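Local coordinates for protein DNA polymerase beta (Leishmania infantum, PDB 4P4M) that adds deoxynucleotides to a DNA primer strand as a family X DNA polymerase and probably serves base excision repair, at residues Tyr149-Glu159 / Lys265-Asp273; Met299-Leu310 / Asp361-Pro369. All coordinates share one frame; numbering follows the deposited sequence. Where two conformers were deposited one is given.

Both contacts lie in the catalytic part of a family X polymerase, and they do not touch. Their centres are about 35 Å apart, their nearest atoms about 14 Å, and they lie on opposite sides of the chain's centre. Contact 1 falls largely in the palm and contact 2 in the thumb. Contact 1 reaches the active site through Arg271. The side chain of Arg271 comes within about 4 Å of that of Asp196, a magnesium ligand, and about 5 Å of the bound dideoxythymidine triphosphate. Contact 2 is mostly apolar packing away from the active site; its Leu310 side chain stays about 10 Å from the bound triphosphate. Each also meets DNA, chains B and C respectively.

Contact 1: residues Tyr149-Glu159 / Lys265-Asp273; sequences YDINEKIPMQE and KVYKARRVD. With nucleotides of chain B.
Arg270 and Glu159 reach toward each other from opposite directions and form a buried, side-on salt bridge. Arg270 starts out away from 149-159, but a bend at chi2 (-57°) brings its end back. Arg270 NE meets Glu159 OE1 and Arg270 NH2 meets Glu159 OE2, both at 3.0 Å and nearly straight (174°). Both oxygens lie near the guanidinium plane, at its edge, but the carboxylate itself is turned 41° from that plane, so the nitrogens come from above it. Two bonds fix the rotation of the guanidinium. His163 also bonds OE1; one water links OE1 to Lys268 O and another OE2 to Lys268 N. Ile155 CG1 covers one guanidinium face, 3.8 Å from Arg270 CD. Lys268 CB lies over the opposite face. On the far edge a water links Arg270 NH1 to the carbonyls of Asp150 and Glu153.

In the polymerase beta palm this joins the start of helix 157-175 to strand 270-277. Lys268 CE lies 3.2 Å from Tyr149 OH and 3.7 Å from Glu153 CG. Arg271, after Arg270, packs CG and CD on Ile151, near the magnesium-binding Asp196 and Asp198. Its NH1 lies unusually, and doubtfully, close to OP1 of DA5 of chain B.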
loop_
_atom_site.group_PDB
_atom_site.type_symbol
_atom_site.label_atom_id
_atom_site.label_comp_id
_atom_site.label_asym_id
_atom_site.label_seq_id
_atom_site.Cartn_x
_atom_site.Cartn_y
_atom_site.Cartn_z
ATOM N N TYR A 149 -16.112 -12.100 -2.899
ATOM C CA TYR A 149 -17.246 -11.174 -2.988
ATOM C C TYR A 149 -16.890 -9.780 -2.434
ATOM O O TYR A 149 -17.056 -8.766 -3.130
ATOM C CB TYR A 149 -18.525 -11.745 -2.324
ATOM C CG TYR A 149 -19.542 -10.665 -2.010
ATOM C CD1 TYR A 149 -20.434 -10.202 -2.979
ATOM C CD2 TYR A 149 -19.576 -10.078 -0.752
ATOM C CE1 TYR A 149 -21.349 -9.184 -2.683
ATOM C CE2 TYR A 149 -20.466 -9.077 -0.452
ATOM C CZ TYR A 149 -21.343 -8.625 -1.415
ATOM O OH TYR A 149 -22.211 -7.619 -1.073
ATOM N N ASP A 150 -16.384 -9.730 -1.199
ATOM C CA ASP A 150 -16.037 -8.448 -0.564
ATOM C C ASP A 150 -15.024 -7.649 -1.389
ATOM O O ASP A 150 -15.161 -6.436 -1.566
ATOM C CB ASP A 150 -15.443 -8.655 0.846
ATOM C CG ASP A 150 -16.485 -9.043 1.884
ATOM O OD1 ASP A 150 -17.687 -8.786 1.658
ATOM O OD2 ASP A 150 -16.092 -9.604 2.935
ATOM N N ILE A 151 -13.999 -8.337 -1.877
ATOM C CA ILE A 151 -12.893 -7.676 -2.571
ATOM C C ILE A 151 -13.338 -6.999 -3.877
ATOM O O ILE A 151 -12.767 -5.992 -4.283
ATOM C CB ILE A 151 -11.711 -8.648 -2.807
ATOM C CG1 ILE A 151 -10.988 -8.936 -1.484
ATOM C CG2 ILE A 151 -10.719 -8.073 -3.833
ATOM C CD1 ILE A 151 -9.999 -10.084 -1.564
ATOM N N ASN A 152 -14.372 -7.532 -4.520
ATOM C CA ASN A 152 -14.866 -6.923 -5.752
ATOM C C ASN A 152 -15.867 -5.780 -5.544
ATOM O O ASN A 152 -16.401 -5.244 -6.513
ATOM C CB ASN A 152 -15.473 -7.984 -6.673
ATOM C CG ASN A 152 -14.444 -8.960 -7.184
ATOM O OD1 ASN A 152 -13.264 -8.628 -7.309
ATOM N ND2 ASN A 152 -14.883 -10.174 -7.482
ATOM N N GLU A 153 -16.129 -5.411 -4.292
ATOM C CA GLU A 153 -17.052 -4.302 -4.014
ATOM C C GLU A 153 -16.249 -3.023 -3.713
ATOM O O GLU A 153 -15.256 -3.079 -3.010
ATOM C CB GLU A 153 -17.960 -4.655 -2.834
ATOM C CG GLU A 153 -18.871 -5.866 -3.106
ATOM C CD GLU A 153 -19.908 -5.573 -4.175
ATOM O OE1 GLU A 153 -20.590 -4.537 -4.053
ATOM O OE2 GLU A 153 -20.038 -6.365 -5.140
ATOM N N LYS A 154 -16.660 -1.883 -4.263
ATOM C CA LYS A 154 -15.939 -0.642 -3.997
ATOM C C LYS A 154 -16.390 0.006 -2.688
ATOM O O LYS A 154 -17.513 -0.198 -2.236
ATOM C CB LYS A 154 -16.036 0.331 -5.182
ATOM C CG LYS A 154 -17.411 0.443 -5.840
ATOM C CD LYS A 154 -17.291 1.096 -7.222
ATOM C CE LYS A 154 -18.629 1.216 -7.938
ATOM N NZ LYS A 154 -19.532 2.220 -7.317
ATOM N N ILE A 155 -15.486 0.768 -2.073
ATOM C CA ILE A 155 -15.754 1.452 -0.805
ATOM C C ILE A 155 -16.246 2.887 -1.064
ATOM O O ILE A 155 -15.525 3.681 -1.667
ATOM C CB ILE A 155 -14.458 1.568 0.040
ATOM C CG1 ILE A 155 -13.704 0.224 0.093
ATOM C CG2 ILE A 155 -14.782 2.094 1.446
ATOM C CD1 ILE A 155 -12.344 0.305 0.807
ATOM N N PRO A 156 -17.457 3.232 -0.591
ATOM C CA PRO A 156 -17.936 4.615 -0.731
ATOM C C PRO A 156 -17.106 5.557 0.139
ATOM O O PRO A 156 -16.682 5.165 1.230
ATOM C CB PRO A 156 -19.372 4.563 -0.182
ATOM C CG PRO A 156 -19.698 3.117 0.007
ATOM C CD PRO A 156 -18.390 2.399 0.183
ATOM N N MET A 157 -16.899 6.786 -0.330
ATOM C CA MET A 157 -16.115 7.772 0.413
ATOM C C MET A 157 -16.540 7.879 1.879
ATOM O O MET A 157 -15.691 7.952 2.770
ATOM C CB MET A 157 -16.176 9.153 -0.264
ATOM C CG MET A 157 -15.510 10.272 0.542
ATOM S SD MET A 157 -15.484 11.883 -0.286
ATOM C CE MET A 157 -14.282 11.595 -1.578
ATOM N N GLN A 158 -17.846 7.883 2.141
ATOM C CA GLN A 158 -18.324 8.004 3.521
ATOM C C GLN A 158 -17.763 6.911 4.436
ATOM O O GLN A 158 -17.475 7.164 5.606
ATOM C CB GLN A 158 -19.863 8.034 3.603
ATOM C CG GLN A 158 -20.571 6.796 3.044
ATOM C CD GLN A 158 -20.721 5.655 4.057
ATOM O OE1 GLN A 158 -20.517 5.836 5.261
ATOM N NE2 GLN A 158 -21.087 4.473 3.562
ATOM N N GLU A 159 -17.609 5.698 3.915
ATOM C CA GLU A 159 -17.045 4.628 4.736
ATOM C C GLU A 159 -15.525 4.780 4.924
ATOM O O GLU A 159 -15.000 4.483 6.001
ATOM C CB GLU A 159 -17.393 3.235 4.195
ATOM C CG GLU A 159 -17.062 2.122 5.194
ATOM C CD GLU A 159 -17.277 0.724 4.638
ATOM O OE1 GLU A 159 -16.383 -0.134 4.821
ATOM O OE2 GLU A 159 -18.341 0.478 4.021
ATOM N N LYS A 265 -26.158 -1.762 11.610
ATOM C CA LYS A 265 -25.445 -1.783 10.340
ATOM C C LYS A 265 -24.246 -2.735 10.432
ATOM O O LYS A 265 -23.403 -2.591 11.318
ATOM C CB LYS A 265 -24.976 -0.366 9.981
ATOM C CG LYS A 265 -23.936 -0.292 8.863
ATOM C CD LYS A 265 -24.531 -0.604 7.503
ATOM C CE LYS A 265 -23.512 -0.402 6.383
ATOM N NZ LYS A 265 -23.113 1.024 6.216
ATOM N N VAL A 266 -24.182 -3.706 9.528
ATOM C CA VAL A 266 -23.036 -4.619 9.447
ATOM C C VAL A 266 -22.206 -4.292 8.196
ATOM O O VAL A 266 -22.764 -4.095 7.115
ATOM C CB VAL A 266 -23.509 -6.092 9.395
ATOM C CG1 VAL A 266 -22.345 -7.033 9.142
ATOM C CG2 VAL A 266 -24.234 -6.470 10.688
ATOM N N TYR A 267 -20.884 -4.247 8.335
ATOM C CA TYR A 267 -20.004 -3.812 7.235
ATOM C C TYR A 267 -19.321 -4.962 6.502
ATOM O O TYR A 267 -19.096 -6.034 7.074
ATOM C CB TYR A 267 -18.911 -2.852 7.757
ATOM C CG TYR A 267 -19.433 -1.536 8.289
ATOM C CD1 TYR A 267 -19.578 -0.430 7.457
ATOM C CD2 TYR A 267 -19.775 -1.397 9.632
ATOM C CE1 TYR A 267 -20.061 0.781 7.958
ATOM C CE2 TYR A 267 -20.253 -0.203 10.134
ATOM C CZ TYR A 267 -20.399 0.879 9.299
ATOM O OH TYR A 267 -20.875 2.064 9.819
ATOM N N LYS A 268 -18.979 -4.723 5.234
ATOM C CA LYS A 268 -18.132 -5.635 4.463
ATOM C C LYS A 268 -16.683 -5.550 4.949
ATOM O O LYS A 268 -16.225 -4.477 5.360
ATOM C CB LYS A 268 -18.141 -5.219 2.982
ATOM C CG LYS A 268 -19.497 -5.348 2.261
ATOM C CD LYS A 268 -19.344 -4.873 0.807
ATOM C CE LYS A 268 -20.630 -5.023 -0.005
ATOM N NZ LYS A 268 -21.643 -3.982 0.320
ATOM N N ALA A 269 -15.945 -6.654 4.864
ATOM C CA ALA A 269 -14.497 -6.591 5.039
ATOM C C ALA A 269 -13.850 -5.894 3.830
ATOM O O ALA A 269 -14.268 -6.108 2.690
ATOM C CB ALA A 269 -13.917 -7.997 5.252
ATOM N N ARG A 270 -12.836 -5.064 4.081
ATOM C CA ARG A 270 -12.175 -4.280 3.031
ATOM C C ARG A 270 -10.683 -4.586 2.978
ATOM O O ARG A 270 -10.078 -4.929 3.997
ATOM C CB ARG A 270 -12.321 -2.768 3.300
ATOM C CG ARG A 270 -13.747 -2.272 3.565
ATOM C CD ARG A 270 -14.689 -2.615 2.390
ATOM N NE ARG A 270 -15.923 -1.811 2.409
ATOM C CZ ARG A 270 -16.773 -1.757 1.386
ATOM N NH1 ARG A 270 -16.516 -2.464 0.287
ATOM N NH2 ARG A 270 -17.864 -0.996 1.443
ATOM N N ARG A 271 -10.079 -4.421 1.801
ATOM C CA ARG A 271 -8.625 -4.493 1.690
ATOM C C ARG A 271 -7.976 -3.282 2.354
ATOM O O ARG A 271 -8.268 -2.136 2.002
ATOM C CB ARG A 271 -8.173 -4.613 0.228
ATOM C CG ARG A 271 -8.515 -5.969 -0.369
ATOM C CD ARG A 271 -7.875 -6.166 -1.750
ATOM N NE ARG A 271 -8.315 -5.166 -2.723
ATOM C CZ ARG A 271 -7.523 -4.228 -3.245
ATOM N NH1 ARG A 271 -6.243 -4.151 -2.899
ATOM N NH2 ARG A 271 -8.009 -3.362 -4.117
ATOM N N VAL A 272 -7.113 -3.558 3.330
ATOM C CA VAL A 272 -6.413 -2.518 4.067
ATOM C C VAL A 272 -4.907 -2.717 3.898
ATOM O O VAL A 272 -4.387 -3.792 4.186
ATOM C CB VAL A 272 -6.813 -2.523 5.571
ATOM C CG1 VAL A 272 -5.975 -1.493 6.372
ATOM C CG2 VAL A 272 -8.320 -2.241 5.729
ATOM N N ASP A 273 -4.221 -1.681 3.408
ATOM C CA ASP A 273 -2.763 -1.699 3.243
ATOM C C ASP A 273 -2.146 -0.657 4.179
ATOM O O ASP A 273 -2.562 0.501 4.164
ATOM C CB ASP A 273 -2.378 -1.352 1.785
ATOM C CG ASP A 273 -2.764 -2.438 0.785
ATOM O OD1 ASP A 273 -3.187 -3.547 1.190
ATOM O OD2 ASP A 273 -2.618 -2.183 -0.429
ATOM P P DA B 5 -2.828 -4.846 -4.168
ATOM O OP1 DA B 5 -3.811 -4.883 -3.066
ATOM O OP2 DA B 5 -3.264 -4.393 -5.502
ATOM O "O5'" DA B 5 -1.595 -3.983 -3.662
ATOM C "C5'" DA B 5 -1.686 -2.610 -3.455
ATOM C "C4'" DA B 5 -0.393 -2.122 -2.839
ATOM O "O4'" DA B 5 0.734 -2.543 -3.655
ATOM C "C3'" DA B 5 -0.316 -0.602 -2.803
ATOM O "O3'" DA B 5 0.624 -0.181 -1.801
ATOM C "C2'" DA B 5 0.149 -0.338 -4.236
ATOM C "C1'" DA B 5 1.230 -1.405 -4.356
ATOM N N9 DA B 5 1.656 -1.799 -5.708
ATOM C C8 DA B 5 1.033 -2.636 -6.594
ATOM N N7 DA B 5 1.699 -2.820 -7.716
ATOM C C5 DA B 5 2.846 -2.053 -7.560
ATOM C C6 DA B 5 3.968 -1.811 -8.389
ATOM N N6 DA B 5 4.129 -2.338 -9.612
ATOM N N1 DA B 5 4.934 -0.991 -7.913
ATOM C C2 DA B 5 4.777 -0.462 -6.694
ATOM N N3 DA B 5 3.770 -0.614 -5.830
ATOM C C4 DA B 5 2.830 -1.427 -6.324
HETATM O O HOH W 1 -14.240 -4.245 -0.378
HETATM O O HOH W 2 -10.729 -4.658 -3.420
HETATM O O HOH W 3 -20.798 1.636 3.875
HETATM O O HOH W 4 -15.667 -2.164 6.831
HETATM O O HOH W 5 -19.672 -2.135 4.087
#

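Contact 2: residues Met299-Leu310 / Asp361-Pro369; sequences MRQAAISKGYLL and DVFDVLGMP. With nucleotides of chain C.
Met299 sets its methyl group on the ring of Phe363. The CE atom sits 3.5 Å from the ring centroid, only 11° off the normal, a CH-pi contact. SD stands farther out above the same ring, a more distant Met-aromatic contact. CG is anti to the backbone N (chi1 -178°), and the chain stays extended as far as SD before it bends toward the ring. Met299 CG also touches Leu366 CD1 at 3.9 Å. On another side of the helix, Arg300 NH1 makes weak hydrogen bonds to N3 of DA1 and O2 of DT2, both of chain C. Ala302 CB meets the sulfur of Met368 at 3.8 Å. Ala303 presents its CA to Leu366 CD2, also at 3.8 Å.

Here two helices of the polymerase beta thumb, 293-305 and 359-365, pack together, and each ends in a Schellman motif. Gly307 and Gly367, both with positive phi, are the C-prime residues. Lys306 lays its aliphatic chain on the second helix end, with CE 3.2 Å from Leu366 O. Tyr308 lies nearly perpendicular to Val365, and its OH is 3.6 Å from Val365 CG1. A water joins that hydroxyl to Val365 O. Leu310 CD1 closes on Val362 CG1 at 4.2 Å, while its CD2 faces Leu366 CD1.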
loop_
_atom_site.group_PDB
_atom_site.type_symbol
_atom_site.label_atom_id
_atom_site.label_comp_id
_atom_site.label_asym_id
_atom_site.label_seq_id
_atom_site.Cartn_x
_atom_site.Cartn_y
_atom_site.Cartn_z
ATOM N N MET A 299 5.932 11.345 -13.082
ATOM C CA MET A 299 6.802 12.144 -12.208
ATOM C C MET A 299 8.187 11.499 -12.035
ATOM O O MET A 299 9.209 12.197 -11.982
ATOM C CB MET A 299 6.131 12.406 -10.844
ATOM C CG MET A 299 6.958 13.282 -9.895
ATOM S SD MET A 299 6.079 13.792 -8.386
ATOM C CE MET A 299 5.568 15.457 -8.808
ATOM N N ARG A 300 8.231 10.171 -11.954
ATOM C CA ARG A 300 9.515 9.477 -11.833
ATOM C C ARG A 300 10.335 9.576 -13.134
ATOM O O ARG A 300 11.568 9.632 -13.100
ATOM C CB ARG A 300 9.317 8.020 -11.369
ATOM C CG ARG A 300 8.812 7.953 -9.915
ATOM C CD ARG A 300 8.257 6.580 -9.487
ATOM N NE ARG A 300 7.833 6.643 -8.084
ATOM C CZ ARG A 300 7.742 5.591 -7.276
ATOM N NH1 ARG A 300 8.005 4.367 -7.729
ATOM N NH2 ARG A 300 7.377 5.769 -6.010
ATOM N N GLN A 301 9.653 9.602 -14.274
ATOM C CA GLN A 301 10.316 9.822 -15.561
ATOM C C GLN A 301 10.907 11.237 -15.619
ATOM O O GLN A 301 12.023 11.443 -16.103
ATOM C CB GLN A 301 9.338 9.610 -16.724
ATOM C CG GLN A 301 9.019 8.150 -17.032
ATOM C CD GLN A 301 7.891 7.987 -18.053
ATOM O OE1 GLN A 301 7.061 8.882 -18.233
ATOM N NE2 GLN A 301 7.864 6.838 -18.725
ATOM N N ALA A 302 10.142 12.217 -15.139
ATOM C CA ALA A 302 10.634 13.596 -15.081
ATOM C C ALA A 302 11.903 13.679 -14.225
ATOM O O ALA A 302 12.860 14.385 -14.573
ATOM C CB ALA A 302 9.559 14.534 -14.536
ATOM N N ALA A 303 11.909 12.964 -13.099
ATOM C CA ALA A 303 13.087 12.900 -12.239
ATOM C C ALA A 303 14.288 12.333 -12.998
ATOM O O ALA A 303 15.380 12.910 -12.979
ATOM C CB ALA A 303 12.791 12.055 -10.965
ATOM N N ILE A 304 14.090 11.195 -13.663
ATOM C CA ILE A 304 15.155 10.585 -14.462
ATOM C C ILE A 304 15.739 11.589 -15.470
ATOM O O ILE A 304 16.954 11.713 -15.607
ATOM C CB ILE A 304 14.650 9.348 -15.256
ATOM C CG1 ILE A 304 14.431 8.146 -14.324
ATOM C CG2 ILE A 304 15.644 8.996 -16.369
ATOM C CD1 ILE A 304 13.700 6.982 -14.985
ATOM N N SER A 305 14.869 12.305 -16.173
ATOM C CA SER A 305 15.336 13.245 -17.197
ATOM C C SER A 305 16.233 14.350 -16.626
ATOM O O SER A 305 17.058 14.925 -17.343
ATOM C CB SER A 305 14.156 13.851 -17.963
ATOM O OG SER A 305 13.479 14.828 -17.188
ATOM N N LYS A 306 16.080 14.636 -15.335
ATOM C CA LYS A 306 16.855 15.689 -14.679
ATOM C C LYS A 306 17.993 15.164 -13.796
ATOM O O LYS A 306 18.649 15.932 -13.089
ATOM C CB LYS A 306 15.933 16.605 -13.871
ATOM C CG LYS A 306 15.008 17.445 -14.754
ATOM C CD LYS A 306 14.234 18.464 -13.947
ATOM C CE LYS A 306 13.489 19.433 -14.863
ATOM N NZ LYS A 306 14.401 20.336 -15.609
ATOM N N GLY A 307 18.226 13.858 -13.844
ATOM C CA GLY A 307 19.313 13.260 -13.090
ATOM C C GLY A 307 18.968 12.923 -11.645
ATOM O O GLY A 307 19.863 12.842 -10.799
ATOM N N TYR A 308 17.678 12.728 -11.364
ATOM C CA TYR A 308 17.219 12.357 -10.028
ATOM C C TYR A 308 16.635 10.945 -9.972
ATOM O O TYR A 308 16.216 10.387 -10.996
ATOM C CB TYR A 308 16.130 13.318 -9.537
ATOM C CG TYR A 308 16.609 14.721 -9.245
ATOM C CD1 TYR A 308 16.692 15.667 -10.257
ATOM C CD2 TYR A 308 16.958 15.105 -7.948
ATOM C CE1 TYR A 308 17.126 16.962 -9.996
ATOM C CE2 TYR A 308 17.389 16.404 -7.675
ATOM C CZ TYR A 308 17.472 17.320 -8.704
ATOM O OH TYR A 308 17.899 18.607 -8.453
ATOM N N LEU A 309 16.614 10.396 -8.757
ATOM C CA LEU A 309 15.820 9.217 -8.404
ATOM C C LEU A 309 14.706 9.663 -7.450
ATOM O O LEU A 309 14.986 10.280 -6.419
ATOM C CB LEU A 309 16.690 8.182 -7.681
ATOM C CG LEU A 309 15.925 7.049 -6.974
ATOM C CD1 LEU A 309 15.369 6.081 -7.999
ATOM C CD2 LEU A 309 16.823 6.316 -5.959
ATOM N N LEU A 310 13.457 9.370 -7.804
ATOM C CA LEU A 310 12.306 9.638 -6.930
ATOM C C LEU A 310 11.628 8.327 -6.502
ATOM O O LEU A 310 11.270 7.490 -7.349
ATOM C CB LEU A 310 11.289 10.529 -7.649
ATOM C CG LEU A 310 10.018 10.891 -6.864
ATOM C CD1 LEU A 310 10.384 11.715 -5.622
ATOM C CD2 LEU A 310 9.008 11.651 -7.738
ATOM N N ASP A 361 7.345 21.115 -2.949
ATOM C CA ASP A 361 8.805 21.177 -3.102
ATOM C C ASP A 361 9.280 20.262 -4.238
ATOM O O ASP A 361 10.147 20.636 -5.029
ATOM C CB ASP A 361 9.536 20.728 -1.833
ATOM C CG ASP A 361 9.534 21.777 -0.727
ATOM O OD1 ASP A 361 9.420 22.992 -1.012
ATOM O OD2 ASP A 361 9.666 21.361 0.446
ATOM N N VAL A 362 8.740 19.045 -4.280
ATOM C CA VAL A 362 9.139 18.057 -5.290
ATOM C C VAL A 362 8.760 18.500 -6.709
ATOM O O VAL A 362 9.581 18.418 -7.631
ATOM C CB VAL A 362 8.539 16.653 -4.997
ATOM C CG1 VAL A 362 8.963 15.646 -6.070
ATOM C CG2 VAL A 362 8.958 16.175 -3.602
ATOM N N PHE A 363 7.522 18.958 -6.889
ATOM C CA PHE A 363 7.098 19.500 -8.184
ATOM C C PHE A 363 8.085 20.595 -8.631
ATOM O O PHE A 363 8.535 20.624 -9.787
ATOM C CB PHE A 363 5.687 20.105 -8.099
ATOM C CG PHE A 363 4.547 19.093 -8.070
ATOM C CD1 PHE A 363 4.023 18.645 -6.857
ATOM C CD2 PHE A 363 3.946 18.661 -9.249
ATOM C CE1 PHE A 363 2.948 17.739 -6.827
ATOM C CE2 PHE A 363 2.873 17.759 -9.231
ATOM C CZ PHE A 363 2.369 17.304 -8.019
ATOM N N ASP A 364 8.428 21.494 -7.708
ATOM C CA ASP A 364 9.274 22.655 -8.034
ATOM C C ASP A 364 10.676 22.257 -8.498
ATOM O O ASP A 364 11.181 22.780 -9.493
ATOM C CB ASP A 364 9.393 23.608 -6.827
ATOM C CG ASP A 364 8.085 24.300 -6.480
ATOM O OD1 ASP A 364 7.181 24.354 -7.337
ATOM O OD2 ASP A 364 7.962 24.808 -5.342
ATOM N N VAL A 365 11.314 21.350 -7.763
ATOM C CA VAL A 365 12.670 20.910 -8.097
ATOM C C VAL A 365 12.678 20.172 -9.438
ATOM O O VAL A 365 13.671 20.210 -10.179
ATOM C CB VAL A 365 13.260 20.031 -6.978
ATOM C CG1 VAL A 365 14.567 19.355 -7.421
ATOM C CG2 VAL A 365 13.489 20.871 -5.723
ATOM N N LEU A 366 11.564 19.522 -9.764
ATOM C CA LEU A 366 11.481 18.769 -11.018
ATOM C C LEU A 366 10.936 19.601 -12.182
ATOM O O LEU A 366 10.755 19.090 -13.292
ATOM C CB LEU A 366 10.644 17.503 -10.829
ATOM C CG LEU A 366 11.254 16.477 -9.861
ATOM C CD1 LEU A 366 10.372 15.234 -9.785
ATOM C CD2 LEU A 366 12.699 16.112 -10.256
ATOM N N GLY A 367 10.668 20.877 -11.925
ATOM C CA GLY A 367 10.147 21.769 -12.950
ATOM C C GLY A 367 8.763 21.434 -13.479
ATOM O O GLY A 367 8.466 21.703 -14.645
ATOM N N MET A 368 7.914 20.857 -12.629
ATOM C CA MET A 368 6.546 20.497 -13.003
ATOM C C MET A 368 5.539 21.372 -12.271
ATOM O O MET A 368 5.710 21.648 -11.091
ATOM C CB MET A 368 6.251 19.039 -12.627
ATOM C CG MET A 368 7.198 18.017 -13.217
ATOM S SD MET A 368 6.897 16.377 -12.511
ATOM C CE MET A 368 5.171 16.106 -12.927
ATOM N N PRO A 369 4.463 21.782 -12.959
ATOM C CA PRO A 369 3.403 22.570 -12.314
ATOM C C PRO A 369 2.734 21.776 -11.199
ATOM O O PRO A 369 2.404 20.612 -11.417
ATOM C CB PRO A 369 2.383 22.786 -13.440
ATOM C CG PRO A 369 3.094 22.448 -14.699
ATOM C CD PRO A 369 4.136 21.444 -14.354
ATOM P P DT C 2 13.310 4.798 -11.723
ATOM O OP1 DT C 2 14.040 6.009 -11.286
ATOM O OP2 DT C 2 13.958 3.816 -12.624
ATOM O "O5'" DT C 2 12.822 3.993 -10.437
ATOM C "C5'" DT C 2 12.187 4.716 -9.384
ATOM C "C4'" DT C 2 11.550 3.734 -8.420
ATOM O "O4'" DT C 2 10.417 3.085 -9.054
ATOM C "C3'" DT C 2 12.469 2.617 -7.907
ATOM O "O3'" DT C 2 12.773 2.943 -6.541
ATOM C "C2'" DT C 2 11.617 1.352 -8.046
ATOM C "C1'" DT C 2 10.213 1.901 -8.319
ATOM N N1 DT C 2 9.300 0.949 -9.043
ATOM C C2 DT C 2 8.069 0.658 -8.481
ATOM O O2 DT C 2 7.662 1.130 -7.436
ATOM N N3 DT C 2 7.304 -0.222 -9.188
ATOM C C4 DT C 2 7.628 -0.829 -10.382
ATOM O O4 DT C 2 6.848 -1.612 -10.920
ATOM C C5 DT C 2 8.920 -0.487 -10.927
ATOM C C7 DT C 2 9.374 -1.103 -12.228
ATOM C C6 DT C 2 9.690 0.372 -10.241
ATOM O OP3 DA C 1 10.927 3.762 -17.866
ATOM P P DA C 1 9.753 3.185 -17.174
ATOM O OP1 DA C 1 9.988 1.738 -17.008
ATOM O OP2 DA C 1 8.549 3.671 -17.874
ATOM O "O5'" DA C 1 9.692 3.788 -15.694
ATOM C "C5'" DA C 1 9.876 5.159 -15.435
ATOM C "C4'" DA C 1 10.137 5.318 -13.941
ATOM O "O4'" DA C 1 8.948 4.911 -13.215
ATOM C "C3'" DA C 1 11.284 4.476 -13.388
ATOM O "O3'" DA C 1 11.933 5.277 -12.403
ATOM C "C2'" DA C 1 10.563 3.248 -12.811
ATOM C "C1'" DA C 1 9.225 3.824 -12.344
ATOM N N9 DA C 1 8.084 2.896 -12.418
ATOM C C8 DA C 1 7.815 2.027 -13.445
ATOM N N7 DA C 1 6.724 1.317 -13.272
ATOM C C5 DA C 1 6.229 1.749 -12.053
ATOM C C6 DA C 1 5.078 1.369 -11.322
ATOM N N6 DA C 1 4.216 0.429 -11.752
ATOM N N1 DA C 1 4.856 1.984 -10.144
ATOM C C2 DA C 1 5.740 2.912 -9.729
ATOM N N3 DA C 1 6.853 3.350 -10.334
ATOM C C4 DA C 1 7.048 2.726 -11.513
HETATM O O HOH W 6 16.683 20.399 -10.101
#